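Local coordinates for protein-arginine-phosphatase (Bacillus subtilis subsp. subtilis, PDB 4KK3), which removes phosphate from phosphoarginine residues of many proteins, counteracting the arginine kinase McsB, with almost no activity toward phosphoserine, phosphothreonine or phosphotyrosine peptides, at residues I3-T8 / V32-A37; D78-M83 / D100-L105; G114-P119 / D132-L137. One frame throughout, in Å; residues are numbered along the deposited sequence.

Interaction 1: residues I3-T8 / V32-A37; sequences IIFVCT and VNVRSA. With PO4 (phosphate ion), chain B.
Strands 3-7 and 33-37 run parallel, their short axes 4.4 Å apart at closest approach and inclined by 20°. Five backbone hydrogen bonds join them, passing back and forth from the nearly straight Ile-3 N to Asn-33 O (2.7 Å) as far as the longer Cys-7 N to Ala-37 O (3.2 Å). Ile-3 and Phe-5 pair with Val-34 and Ser-36 on one face, Ile-4 and Val-6 with Arg-35 and Ala-37 on the other. With helix 13-28 as the connection, the strands form a beta-alpha-beta unit, and the end of strand 2-7 leads into the phosphate-binding P-loop of the low molecular weight phosphatases. On the first face Val-34 swings CG1 opposite its own backbone nitrogen (chi1 -176°), and this methyl meets the edge of the Phe-5 ring, 3.5 Å from CE2. On the second, Ile-4 CD1 lies 3.8 Å from Ala-37 CB. Ser-36 OG is hydrogen-bonded to Glu-18 and Asn-10. Beyond the last bridge sits the nucleophile Cys-7, whose SG is 3.4 Å from phosphate O4. Thr-8 N gives phosphate O3 a weak hydrogen bond (3.1 Å, 131°); the backbone nitrogens of Gly-9, Thr-11, Cys-12 and Arg-13 also bond to this ion, probably from the crystallisation liquor.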
ATOM      1  N   ILE A   3      -1.198  -7.197   6.678  1.00 20.78           N
ATOM      2  CA  ILE A   3      -1.623  -5.951   6.076  1.00 17.41           C
ATOM      3  C   ILE A   3      -1.404  -6.039   4.577  1.00 19.49           C
ATOM      4  O   ILE A   3      -0.354  -6.497   4.127  1.00 20.42           O
ATOM      5  CB  ILE A   3      -0.815  -4.771   6.619  1.00 25.90           C
ATOM      6  CG1 ILE A   3      -0.849  -4.762   8.145  1.00 35.37           C
ATOM      7  CG2 ILE A   3      -1.350  -3.453   6.066  1.00 28.08           C
ATOM      8  CD1 ILE A   3      -2.149  -4.340   8.699  1.00 40.90           C
ATOM      9  N   ILE A   4      -2.402  -5.630   3.802  1.00 14.86           N
ATOM     10  CA  ILE A   4      -2.218  -5.527   2.357  1.00 16.51           C
ATOM     11  C   ILE A   4      -2.520  -4.120   1.819  1.00 16.72           C
ATOM     12  O   ILE A   4      -3.550  -3.534   2.117  1.00 17.34           O
ATOM     13  CB  ILE A   4      -2.997  -6.618   1.580  1.00 21.36           C
ATOM     14  CG1 ILE A   4      -2.719  -6.523   0.080  1.00 22.89           C
ATOM     15  CG2 ILE A   4      -4.480  -6.517   1.823  1.00 27.14           C
ATOM     16  CD1 ILE A   4      -3.066  -7.784  -0.670  1.00 28.28           C
ATOM     17  N   PHE A   5      -1.589  -3.578   1.038  1.00 13.77           N
ATOM     18  CA  PHE A   5      -1.773  -2.286   0.377  1.00 14.34           C
ATOM     19  C   PHE A   5      -2.281  -2.536  -1.032  1.00 11.75           C
ATOM     20  O   PHE A   5      -1.780  -3.411  -1.712  1.00 14.20           O
ATOM     21  CB  PHE A   5      -0.430  -1.536   0.316  1.00 14.17           C
ATOM     22  CG  PHE A   5       0.088  -1.140   1.664  1.00 13.69           C
ATOM     23  CD1 PHE A   5      -0.531  -0.129   2.381  1.00 15.69           C
ATOM     24  CD2 PHE A   5       1.191  -1.781   2.212  1.00 17.80           C
ATOM     25  CE1 PHE A   5      -0.071   0.239   3.626  1.00 19.71           C
ATOM     26  CE2 PHE A   5       1.668  -1.427   3.467  1.00 16.44           C
ATOM     27  CZ  PHE A   5       1.051  -0.407   4.172  1.00 17.34           C
ATOM     28  N   VAL A   6      -3.288  -1.784  -1.469  1.00 11.12           N
ATOM     29  CA  VAL A   6      -3.889  -2.026  -2.782  1.00 11.51           C
ATOM     30  C   VAL A   6      -3.931  -0.760  -3.642  1.00 15.01           C
ATOM     31  O   VAL A   6      -4.332   0.310  -3.166  1.00 15.52           O
ATOM     32  CB  VAL A   6      -5.348  -2.543  -2.628  1.00 13.49           C
ATOM     33  CG1 VAL A   6      -5.999  -2.665  -4.009  1.00 13.64           C
ATOM     34  CG2 VAL A   6      -5.368  -3.877  -1.915  1.00 14.75           C
ATOM     35  N   CYS A   7      -3.518  -0.875  -4.906  1.00 17.44           N
ATOM     36  CA  CYS A   7      -3.675   0.229  -5.856  1.00 15.25           C
ATOM     37  C   CYS A   7      -4.259  -0.307  -7.157  1.00 17.72           C
ATOM     38  O   CYS A   7      -4.925  -1.337  -7.155  1.00 17.95           O
ATOM     39  CB  CYS A   7      -2.348   0.980  -6.094  1.00 18.98           C
ATOM     40  SG  CYS A   7      -0.982  -0.038  -6.723  1.00 18.41           S
ATOM     41  N   THR A   8      -4.027   0.386  -8.263  1.00 16.95           N
ATOM     42  CA  THR A   8      -4.581  -0.064  -9.533  1.00 18.97           C
ATOM     43  C   THR A   8      -3.663  -1.111 -10.192  1.00 18.78           C
ATOM     44  O   THR A   8      -4.037  -2.270 -10.380  1.00 20.83           O
ATOM     45  CB  THR A   8      -4.786   1.128 -10.489  1.00 24.57           C
ATOM     46  OG1 THR A   8      -5.658   2.094  -9.882  1.00 21.64           O
ATOM     47  CG2 THR A   8      -5.378   0.662 -11.812  1.00 23.65           C
ATOM     48  N   VAL A  32       4.456  -7.366  11.963  1.00 39.49           N
ATOM     49  CA  VAL A  32       3.377  -7.428  10.989  1.00 38.01           C
ATOM     50  C   VAL A  32       3.855  -8.097   9.713  1.00 35.40           C
ATOM     51  O   VAL A  32       5.054  -8.117   9.420  1.00 35.00           O
ATOM     52  CB  VAL A  32       2.839  -6.023  10.642  1.00 39.89           C
ATOM     53  CG1 VAL A  32       2.232  -5.367  11.867  1.00 48.42           C
ATOM     54  CG2 VAL A  32       3.940  -5.152  10.067  1.00 36.79           C
ATOM     55  N   ASN A  33       2.908  -8.646   8.961  1.00 28.89           N
ATOM     56  CA  ASN A  33       3.178  -9.231   7.659  1.00 26.14           C
ATOM     57  C   ASN A  33       2.609  -8.304   6.593  1.00 25.13           C
ATOM     58  O   ASN A  33       1.444  -7.941   6.654  1.00 25.03           O
ATOM     59  CB  ASN A  33       2.526 -10.610   7.575  1.00 26.64           C
ATOM     60  CG  ASN A  33       2.981 -11.400   6.370  1.00 44.73           C
ATOM     61  OD1 ASN A  33       2.371 -11.335   5.303  1.00 50.34           O
ATOM     62  ND2 ASN A  33       4.055 -12.165   6.536  1.00 54.55           N
ATOM     63  N   VAL A  34       3.427  -7.905   5.625  1.00 21.63           N
ATOM     64  CA  VAL A  34       3.001  -6.872   4.681  1.00 21.25           C
ATOM     65  C   VAL A  34       3.062  -7.334   3.231  1.00 24.02           C
ATOM     66  O   VAL A  34       4.059  -7.897   2.793  1.00 24.00           O
ATOM     67  CB  VAL A  34       3.853  -5.598   4.852  1.00 27.12           C
ATOM     68  CG1 VAL A  34       3.357  -4.490   3.946  1.00 28.40           C
ATOM     69  CG2 VAL A  34       3.838  -5.156   6.306  1.00 32.45           C
ATOM     70  N   ARG A  35       1.987  -7.084   2.489  1.00 20.55           N
ATOM     71  CA  ARG A  35       1.924  -7.428   1.077  1.00 22.21           C
ATOM     72  C   ARG A  35       1.288  -6.283   0.294  1.00 17.71           C
ATOM     73  O   ARG A  35       0.825  -5.304   0.874  1.00 15.32           O
ATOM     74  CB  ARG A  35       1.058  -8.672   0.874  1.00 28.55           C
ATOM     75  CG  ARG A  35       1.634  -9.968   1.398  1.00 40.93           C
ATOM     76  CD  ARG A  35       0.841 -11.138   0.831  1.00 47.30           C
ATOM     77  NE  ARG A  35       0.348 -10.827  -0.508  1.00 53.82           N
ATOM     78  CZ  ARG A  35       1.074 -10.929  -1.620  1.00 57.29           C
ATOM     79  NH1 ARG A  35       2.335 -11.341  -1.560  1.00 58.74           N
ATOM     80  NH2 ARG A  35       0.538 -10.613  -2.793  1.00 53.26           N
ATOM     81  N   SER A  36       1.280  -6.414  -1.031  1.00 19.70           N
ATOM     82  CA  SER A  36       0.561  -5.478  -1.884  1.00 17.65           C
ATOM     83  C   SER A  36      -0.070  -6.221  -3.056  1.00 17.39           C
ATOM     84  O   SER A  36       0.379  -7.306  -3.436  1.00 18.61           O
ATOM     85  CB  SER A  36       1.479  -4.373  -2.405  1.00 18.60           C
ATOM     86  OG  SER A  36       2.481  -4.931  -3.229  1.00 18.34           O
ATOM     87  N   ALA A  37      -1.126  -5.639  -3.609  1.00 16.69           N
ATOM     88  CA  ALA A  37      -1.768  -6.186  -4.809  1.00 16.90           C
ATOM     89  C   ALA A  37      -2.524  -5.088  -5.569  1.00 15.34           C
ATOM     90  O   ALA A  37      -2.636  -3.966  -5.088  1.00 16.68           O
ATOM     91  CB  ALA A  37      -2.711  -7.336  -4.433  1.00 19.26           C
TER
HETATM   92  P   PO4 B 201      -0.260   2.209  -9.580  1.00 21.57           P
HETATM   93  O1  PO4 B 201       0.068   3.008  -8.354  1.00 19.49           O
HETATM   94  O2  PO4 B 201       0.078   3.042 -10.808  1.00 22.18           O
HETATM   95  O3  PO4 B 201      -1.779   1.969  -9.606  1.00 19.44           O
HETATM   96  O4  PO4 B 201       0.437   0.888  -9.680  1.00 22.63           O

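Interaction 2: residues D78-M83 / D100-L105; sequences DLVLAM and DKVFTL
Val-80 turns both its N and its O to the neighbouring strand: N donates to Lys-101 O (2.8 Å), and O accepts from Phe-103 N (3.0 Å). The same alternation continues with Ala-82 N to Phe-103 O (2.9 Å) and Leu-105 N to Ala-82 O, forming the parallel pairing of a beta-alpha-beta unit in which helix 85-94 connects strand 79-82 to strand 102-104, at one edge of the sheet. The last bond reaches past the strand, since Leu-105 already belongs to helix 105-110, with Thr-104 as its N-cap. The aliphatic part of Lys-101 crosses Val-80 obliquely and sets CD 3.9 Å from Val-80 CG2; a bend at chi3 (65°) turns the chain toward its ammonium partners, the carbonyls of Met-74 and Ala-77. Val-80 and Val-102 lie on one face of the sheet, Leu-81 and Phe-103 on the other. There Leu-81 CD2 packs near Phe-103 CB, and its second branch, CD1, meets Leu-105 CD1 at 4.1 Å, the two leucines crossing at about a right angle; helix 124-145 covers them through Leu-141, Leu-134 and Leu-137. Leu-79, though its CB points away from the partner strand, brings CD1 back to the edge of the Phe-103 ring, 3.8 Å from CD2.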
ATOM      1  N   ASP A  78      -5.889  -9.019   7.561  1.00 26.23           N
ATOM      2  CA  ASP A  78      -6.507  -8.418   8.737  1.00 30.94           C
ATOM      3  C   ASP A  78      -6.911  -6.977   8.430  1.00 27.86           C
ATOM      4  O   ASP A  78      -7.897  -6.464   8.960  1.00 28.48           O
ATOM      5  CB  ASP A  78      -5.550  -8.469   9.930  1.00 32.18           C
ATOM      6  CG  ASP A  78      -5.234  -9.889  10.355  1.00 38.10           C
ATOM      7  OD1 ASP A  78      -6.187 -10.640  10.641  1.00 36.04           O
ATOM      8  OD2 ASP A  78      -4.039 -10.264  10.383  1.00 34.81           O
ATOM      9  N   LEU A  79      -6.157  -6.342   7.541  1.00 20.22           N
ATOM     10  CA  LEU A  79      -6.389  -4.954   7.173  1.00 18.07           C
ATOM     11  C   LEU A  79      -5.992  -4.729   5.725  1.00 21.58           C
ATOM     12  O   LEU A  79      -4.905  -5.114   5.313  1.00 20.20           O
ATOM     13  CB  LEU A  79      -5.580  -4.019   8.076  1.00 21.23           C
ATOM     14  CG  LEU A  79      -5.752  -2.502   7.934  1.00 19.47           C
ATOM     15  CD1 LEU A  79      -7.204  -2.083   8.191  1.00 23.07           C
ATOM     16  CD2 LEU A  79      -4.794  -1.791   8.895  1.00 23.86           C
ATOM     17  N   VAL A  80      -6.890  -4.119   4.962  1.00 16.48           N
ATOM     18  CA  VAL A  80      -6.641  -3.815   3.558  1.00 17.06           C
ATOM     19  C   VAL A  80      -6.652  -2.304   3.395  1.00 16.51           C
ATOM     20  O   VAL A  80      -7.657  -1.660   3.654  1.00 17.22           O
ATOM     21  CB  VAL A  80      -7.722  -4.442   2.669  1.00 19.98           C
ATOM     22  CG1 VAL A  80      -7.445  -4.152   1.196  1.00 19.22           C
ATOM     23  CG2 VAL A  80      -7.809  -5.946   2.919  1.00 23.16           C
ATOM     24  N   LEU A  81      -5.521  -1.724   2.983  1.00 13.77           N
ATOM     25  CA  LEU A  81      -5.453  -0.275   2.875  1.00 13.52           C
ATOM     26  C   LEU A  81      -5.296   0.134   1.425  1.00 13.11           C
ATOM     27  O   LEU A  81      -4.249  -0.082   0.815  1.00 13.62           O
ATOM     28  CB  LEU A  81      -4.291   0.271   3.707  1.00 14.02           C
ATOM     29  CG  LEU A  81      -4.453  -0.005   5.205  1.00 15.81           C
ATOM     30  CD1 LEU A  81      -3.201   0.381   5.993  1.00 19.51           C
ATOM     31  CD2 LEU A  81      -5.692   0.711   5.759  1.00 22.13           C
ATOM     32  N   ALA A  82      -6.342   0.741   0.896  1.00 15.07           N
ATOM     33  CA  ALA A  82      -6.440   1.110  -0.499  1.00 12.32           C
ATOM     34  C   ALA A  82      -5.916   2.515  -0.692  1.00 12.95           C
ATOM     35  O   ALA A  82      -5.995   3.336   0.212  1.00 15.59           O
ATOM     36  CB  ALA A  82      -7.924   1.062  -0.921  1.00 12.65           C
HETATM   37  N   MSE A  83      -5.422   2.821  -1.883  1.00 14.63           N
HETATM   38  CA  MSE A  83      -4.922   4.179  -2.134  1.00 18.03           C
HETATM   39  C   MSE A  83      -6.038   5.212  -2.287  1.00 18.97           C
HETATM   40  O   MSE A  83      -5.925   6.351  -1.815  1.00 19.18           O
HETATM   41  CB  MSE A  83      -4.014   4.224  -3.362  1.00 17.61           C
HETATM   42  CG  MSE A  83      -2.748   3.394  -3.234  1.00 11.65           C
HETATM   43 SE   MSE A  83      -1.671   3.878  -1.663  0.92 24.33          SE
HETATM   44  CE  MSE A  83      -1.109   2.085  -1.172  1.00 34.76           C
ATOM     45  N   ASP A 100     -15.543  -4.320   6.238  1.00 26.57           N
ATOM     46  CA  ASP A 100     -15.105  -3.978   7.580  1.00 21.97           C
ATOM     47  C   ASP A 100     -13.610  -3.979   7.732  1.00 20.79           C
ATOM     48  O   ASP A 100     -13.107  -3.483   8.731  1.00 22.16           O
ATOM     49  CB  ASP A 100     -15.692  -4.924   8.600  1.00 23.85           C
ATOM     50  CG  ASP A 100     -17.119  -4.578   8.921  1.00 25.29           C
ATOM     51  OD1 ASP A 100     -17.356  -3.427   9.360  1.00 30.74           O
ATOM     52  OD2 ASP A 100     -17.973  -5.440   8.687  1.00 26.62           O
ATOM     53  N   LYS A 101     -12.909  -4.526   6.749  1.00 19.86           N
ATOM     54  CA  LYS A 101     -11.439  -4.539   6.808  1.00 18.82           C
ATOM     55  C   LYS A 101     -10.782  -3.632   5.770  1.00 18.01           C
ATOM     56  O   LYS A 101      -9.559  -3.533   5.727  1.00 20.54           O
ATOM     57  CB  LYS A 101     -10.896  -5.967   6.673  1.00 23.42           C
ATOM     58  CG  LYS A 101     -10.967  -6.527   5.267  1.00 26.25           C
ATOM     59  CD  LYS A 101     -10.286  -7.883   5.160  1.00 30.29           C
ATOM     60  CE  LYS A 101     -10.991  -8.942   5.985  1.00 29.54           C
ATOM     61  NZ  LYS A 101     -10.366 -10.296   5.790  1.00 30.64           N
ATOM     62  N   VAL A 102     -11.583  -2.960   4.948  1.00 18.34           N
ATOM     63  CA  VAL A 102     -11.044  -2.156   3.846  1.00 17.43           C
ATOM     64  C   VAL A 102     -11.232  -0.661   4.098  1.00 20.67           C
ATOM     65  O   VAL A 102     -12.363  -0.182   4.298  1.00 20.85           O
ATOM     66  CB  VAL A 102     -11.742  -2.514   2.527  1.00 19.54           C
ATOM     67  CG1 VAL A 102     -11.224  -1.648   1.384  1.00 17.31           C
ATOM     68  CG2 VAL A 102     -11.587  -3.998   2.216  1.00 20.70           C
ATOM     69  N   PHE A 103     -10.124   0.073   4.072  1.00 15.81           N
ATOM     70  CA  PHE A 103     -10.127   1.509   4.314  1.00 17.22           C
ATOM     71  C   PHE A 103      -9.127   2.144   3.379  1.00 21.49           C
ATOM     72  O   PHE A 103      -8.165   1.491   2.991  1.00 20.63           O
ATOM     73  CB  PHE A 103      -9.715   1.793   5.767  1.00 19.23           C
ATOM     74  CG  PHE A 103     -10.615   1.147   6.784  1.00 22.97           C
ATOM     75  CD1 PHE A 103     -11.793   1.769   7.178  1.00 28.34           C
ATOM     76  CD2 PHE A 103     -10.295  -0.085   7.336  1.00 24.08           C
ATOM     77  CE1 PHE A 103     -12.643   1.177   8.105  1.00 29.14           C
ATOM     78  CE2 PHE A 103     -11.137  -0.678   8.274  1.00 23.60           C
ATOM     79  CZ  PHE A 103     -12.314  -0.047   8.653  1.00 31.00           C
ATOM     80  N   THR A 104      -9.306   3.414   3.022  1.00 19.80           N
ATOM     81  CA  THR A 104      -8.185   4.086   2.364  1.00 19.31           C
ATOM     82  C   THR A 104      -7.083   4.332   3.373  1.00 15.76           C
ATOM     83  O   THR A 104      -7.336   4.410   4.578  1.00 16.54           O
ATOM     84  CB  THR A 104      -8.543   5.417   1.701  1.00 18.82           C
ATOM     85  OG1 THR A 104      -8.870   6.380   2.707  1.00 21.10           O
ATOM     86  CG2 THR A 104      -9.712   5.238   0.720  1.00 18.71           C
ATOM     87  N   LEU A 105      -5.852   4.438   2.875  1.00 12.41           N
ATOM     88  CA  LEU A 105      -4.718   4.707   3.742  1.00 13.21           C
ATOM     89  C   LEU A 105      -4.917   6.026   4.496  1.00 17.16           C
ATOM     90  O   LEU A 105      -4.697   6.099   5.712  1.00 15.60           O
ATOM     91  CB  LEU A 105      -3.428   4.702   2.918  1.00 14.79           C
ATOM     92  CG  LEU A 105      -2.140   5.007   3.676  1.00 14.72           C
ATOM     93  CD1 LEU A 105      -1.915   4.059   4.840  1.00 16.26           C
ATOM     94  CD2 LEU A 105      -0.979   4.917   2.700  1.00 17.88           C
TER

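Interaction 3: residues G114-P119 / D132-L137; sequences GDVLDP and DELEEL
Glu-133 stretches from helix 124-145 toward Val-116 with CG anti to the backbone N (chi1 174°) and the next torsion also extended (chi2 -178°), which carries its carboxylate to the loop. Val-116 points back at the helix, CG1 likewise anti to N (176°), and the two side chains lie alongside each other, running in opposing senses, with Val-116 CG1 3.9 Å from Glu-133 OE1. Two waters carry the polar part of the contact. The first donates to Glu-133 OE2 (2.6 Å) and to Asp-115 O while accepting from Leu-117 N (2.9 Å); the second donates to Leu-117 O and, at 2.8 Å, to Glu-133 OE1. Each carboxylate oxygen is therefore tied through water to the loop backbone, and Lys-106 adds a salt bridge to OE2 and a hydrogen bond to Asp-115 O. The positive charge of Lys-106 probably helps keep Glu-133 ionised. Beside the water bridges the packing is apolar: Val-116 CG1 lies 4.2 Å from Leu-134 CD2, and Val-116 CG2 is 4.1 Å from Leu-137 CD1. Val-116 O also accepts a bond from Arg-13 NH1, linking the loop to the phosphate site. Asp-118, followed by Pro-119, is the proton donor and acceptor of catalysis; the segment is the general-acid loop of the low molecular weight phosphatases, here packed against helix 124-145.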
ATOM      1  N   GLY A 114      -9.461  11.238   1.762  1.00 37.29           N
ATOM      2  CA  GLY A 114      -8.357  11.652   0.924  1.00 28.46           C
ATOM      3  C   GLY A 114      -7.796  10.499   0.130  1.00 21.99           C
ATOM      4  O   GLY A 114      -7.803   9.347   0.579  1.00 22.92           O
ATOM      5  N   ASP A 115      -7.318  10.805  -1.071  1.00 20.31           N
ATOM      6  CA  ASP A 115      -6.761   9.784  -1.947  1.00 18.00           C
ATOM      7  C   ASP A 115      -5.245   9.977  -2.056  1.00 17.22           C
ATOM      8  O   ASP A 115      -4.757  11.102  -1.987  1.00 20.34           O
ATOM      9  CB  ASP A 115      -7.382   9.870  -3.346  1.00 20.13           C
ATOM     10  CG  ASP A 115      -8.847   9.461  -3.368  1.00 23.19           C
ATOM     11  OD1 ASP A 115      -9.282   8.710  -2.472  1.00 21.06           O
ATOM     12  OD2 ASP A 115      -9.575   9.892  -4.286  1.00 28.26           O
ATOM     13  N   VAL A 116      -4.524   8.879  -2.227  1.00 16.49           N
ATOM     14  CA  VAL A 116      -3.135   8.942  -2.702  1.00 17.59           C
ATOM     15  C   VAL A 116      -3.190   8.801  -4.220  1.00 16.69           C
ATOM     16  O   VAL A 116      -3.433   7.709  -4.740  1.00 18.04           O
ATOM     17  CB  VAL A 116      -2.264   7.823  -2.118  1.00 20.32           C
ATOM     18  CG1 VAL A 116      -0.851   7.877  -2.723  1.00 19.16           C
ATOM     19  CG2 VAL A 116      -2.196   7.940  -0.595  1.00 17.92           C
ATOM     20  N   LEU A 117      -2.985   9.906  -4.926  1.00 18.42           N
ATOM     21  CA  LEU A 117      -3.200   9.934  -6.382  1.00 21.07           C
ATOM     22  C   LEU A 117      -2.149   9.152  -7.179  1.00 24.62           C
ATOM     23  O   LEU A 117      -0.982   9.062  -6.780  1.00 21.11           O
ATOM     24  CB  LEU A 117      -3.282  11.378  -6.882  1.00 18.01           C
ATOM     25  CG  LEU A 117      -4.378  12.237  -6.256  1.00 24.38           C
ATOM     26  CD1 LEU A 117      -4.344  13.646  -6.821  1.00 28.00           C
ATOM     27  CD2 LEU A 117      -5.719  11.578  -6.508  1.00 24.38           C
ATOM     28  N   ASP A 118      -2.570   8.606  -8.319  1.00 22.92           N
ATOM     29  CA  ASP A 118      -1.705   7.762  -9.153  1.00 21.57           C
ATOM     30  C   ASP A 118      -0.559   8.576  -9.774  1.00 20.13           C
ATOM     31  O   ASP A 118      -0.795   9.542 -10.498  1.00 21.64           O
ATOM     32  CB  ASP A 118      -2.543   7.127 -10.274  1.00 20.67           C
ATOM     33  CG  ASP A 118      -1.889   5.904 -10.883  1.00 24.16           C
ATOM     34  OD1 ASP A 118      -0.671   5.702 -10.686  1.00 23.10           O
ATOM     35  OD2 ASP A 118      -2.595   5.131 -11.566  1.00 28.13           O
ATOM     36  N   PRO A 119       0.697   8.195  -9.482  1.00 18.38           N
ATOM     37  CA  PRO A 119       1.827   8.893 -10.101  1.00 20.21           C
ATOM     38  C   PRO A 119       2.176   8.356 -11.476  1.00 23.88           C
ATOM     39  O   PRO A 119       3.041   8.948 -12.118  1.00 27.04           O
ATOM     40  CB  PRO A 119       2.982   8.578  -9.145  1.00 17.86           C
ATOM     41  CG  PRO A 119       2.660   7.210  -8.669  1.00 17.05           C
ATOM     42  CD  PRO A 119       1.138   7.182  -8.517  1.00 15.26           C
ATOM     43  N   ASP A 132       7.163  10.593  -0.658  1.00 18.66           N
ATOM     44  CA  ASP A 132       7.182  11.385   0.571  1.00 20.27           C
ATOM     45  C   ASP A 132       5.821  11.408   1.255  1.00 19.71           C
ATOM     46  O   ASP A 132       5.730  11.364   2.480  1.00 22.73           O
ATOM     47  CB  ASP A 132       7.650  12.814   0.291  1.00 25.97           C
ATOM     48  CG  ASP A 132       9.132  12.884  -0.059  1.00 33.27           C
ATOM     49  OD1 ASP A 132       9.835  11.873   0.144  1.00 30.30           O
ATOM     50  OD2 ASP A 132       9.595  13.946  -0.528  1.00 36.48           O
ATOM     51  N   GLU A 133       4.771  11.480   0.441  1.00 18.84           N
ATOM     52  CA  GLU A 133       3.408  11.441   0.929  1.00 18.59           C
ATOM     53  C   GLU A 133       3.153  10.118   1.656  1.00 18.79           C
ATOM     54  O   GLU A 133       2.616  10.097   2.769  1.00 18.64           O
ATOM     55  CB  GLU A 133       2.460  11.599  -0.269  1.00 19.71           C
ATOM     56  CG  GLU A 133       0.977  11.433   0.020  1.00 26.91           C
ATOM     57  CD  GLU A 133       0.147  11.567  -1.246  1.00 31.35           C
ATOM     58  OE1 GLU A 133       0.713  11.448  -2.353  1.00 28.78           O
ATOM     59  OE2 GLU A 133      -1.069  11.793  -1.141  1.00 34.91           O
ATOM     60  N   LEU A 134       3.546   9.023   1.015  1.00 16.99           N
ATOM     61  CA  LEU A 134       3.411   7.687   1.574  1.00 16.87           C
ATOM     62  C   LEU A 134       4.220   7.530   2.856  1.00 19.55           C
ATOM     63  O   LEU A 134       3.734   6.986   3.851  1.00 16.98           O
ATOM     64  CB  LEU A 134       3.859   6.633   0.561  1.00 15.19           C
ATOM     65  CG  LEU A 134       2.835   6.383  -0.543  1.00 12.41           C
ATOM     66  CD1 LEU A 134       3.362   5.394  -1.571  1.00 18.58           C
ATOM     67  CD2 LEU A 134       1.537   5.856   0.112  1.00 14.34           C
ATOM     68  N   GLU A 135       5.463   7.992   2.814  1.00 19.59           N
ATOM     69  CA  GLU A 135       6.341   7.868   3.976  1.00 19.91           C
ATOM     70  C   GLU A 135       5.703   8.461   5.233  1.00 19.04           C
ATOM     71  O   GLU A 135       5.675   7.821   6.288  1.00 23.42           O
ATOM     72  CB  GLU A 135       7.701   8.514   3.689  1.00 20.44           C
ATOM     73  CG  GLU A 135       8.758   8.230   4.751  1.00 31.01           C
ATOM     74  CD  GLU A 135      10.126   8.752   4.348  1.00 45.17           C
ATOM     75  OE1 GLU A 135      10.262   9.239   3.204  1.00 51.14           O
ATOM     76  OE2 GLU A 135      11.063   8.675   5.171  1.00 54.69           O
ATOM     77  N   GLU A 136       5.185   9.678   5.117  1.00 18.76           N
ATOM     78  CA  GLU A 136       4.585  10.369   6.250  1.00 21.50           C
ATOM     79  C   GLU A 136       3.375   9.613   6.795  1.00 21.54           C
ATOM     80  O   GLU A 136       3.189   9.505   8.005  1.00 24.44           O
ATOM     81  CB  GLU A 136       4.196  11.798   5.860  1.00 28.90           C
ATOM     82  CG  GLU A 136       3.504  12.573   6.966  1.00 32.80           C
ATOM     83  CD  GLU A 136       3.332  14.043   6.640  1.00 38.17           C
ATOM     84  OE1 GLU A 136       4.349  14.760   6.536  1.00 42.06           O
ATOM     85  OE2 GLU A 136       2.176  14.479   6.492  1.00 38.54           O
ATOM     86  N   LEU A 137       2.548   9.087   5.896  1.00 16.87           N
ATOM     87  CA  LEU A 137       1.375   8.314   6.311  1.00 20.83           C
ATOM     88  C   LEU A 137       1.769   7.005   6.990  1.00 20.68           C
ATOM     89  O   LEU A 137       1.161   6.574   7.984  1.00 20.60           O
ATOM     90  CB  LEU A 137       0.514   8.012   5.091  1.00 17.90           C
ATOM     91  CG  LEU A 137      -0.239   9.233   4.560  1.00 17.58           C
ATOM     92  CD1 LEU A 137      -0.741   8.990   3.142  1.00 20.32           C
ATOM     93  CD2 LEU A 137      -1.390   9.576   5.488  1.00 20.08           C
TER
HETATM   94  O   HOH W   1      -2.199  12.308  -3.460  1.00 27.32           O
HETATM   95  O   HOH W   2       0.594  10.433  -4.968  1.00 23.71           O

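Interactions 1, 2 and 3 follow in series along the chain, each closing before the next opens. The first two share one four-stranded parallel sheet, ordered 33-38, 2-7, 79-82, 102-104; their centres are about 9 Å apart, joined where strands 2-7 and 79-82 pair, as in Ile-4 O to Leu-81 N (2.8 Å). Interaction 3 involves no strand; it joins the loop after helix 105-110 to helix 124-145, its centre about 14 Å from each of the others. It touches interaction 2 through Met-83 O and Val-116 N (2.9 Å, a probable hydrogen bond), but makes no direct contact with interaction 1. Separate parts of the fold thus bring the nucleophile Cys-7 and the proton donor/acceptor Asp-118 to one active site.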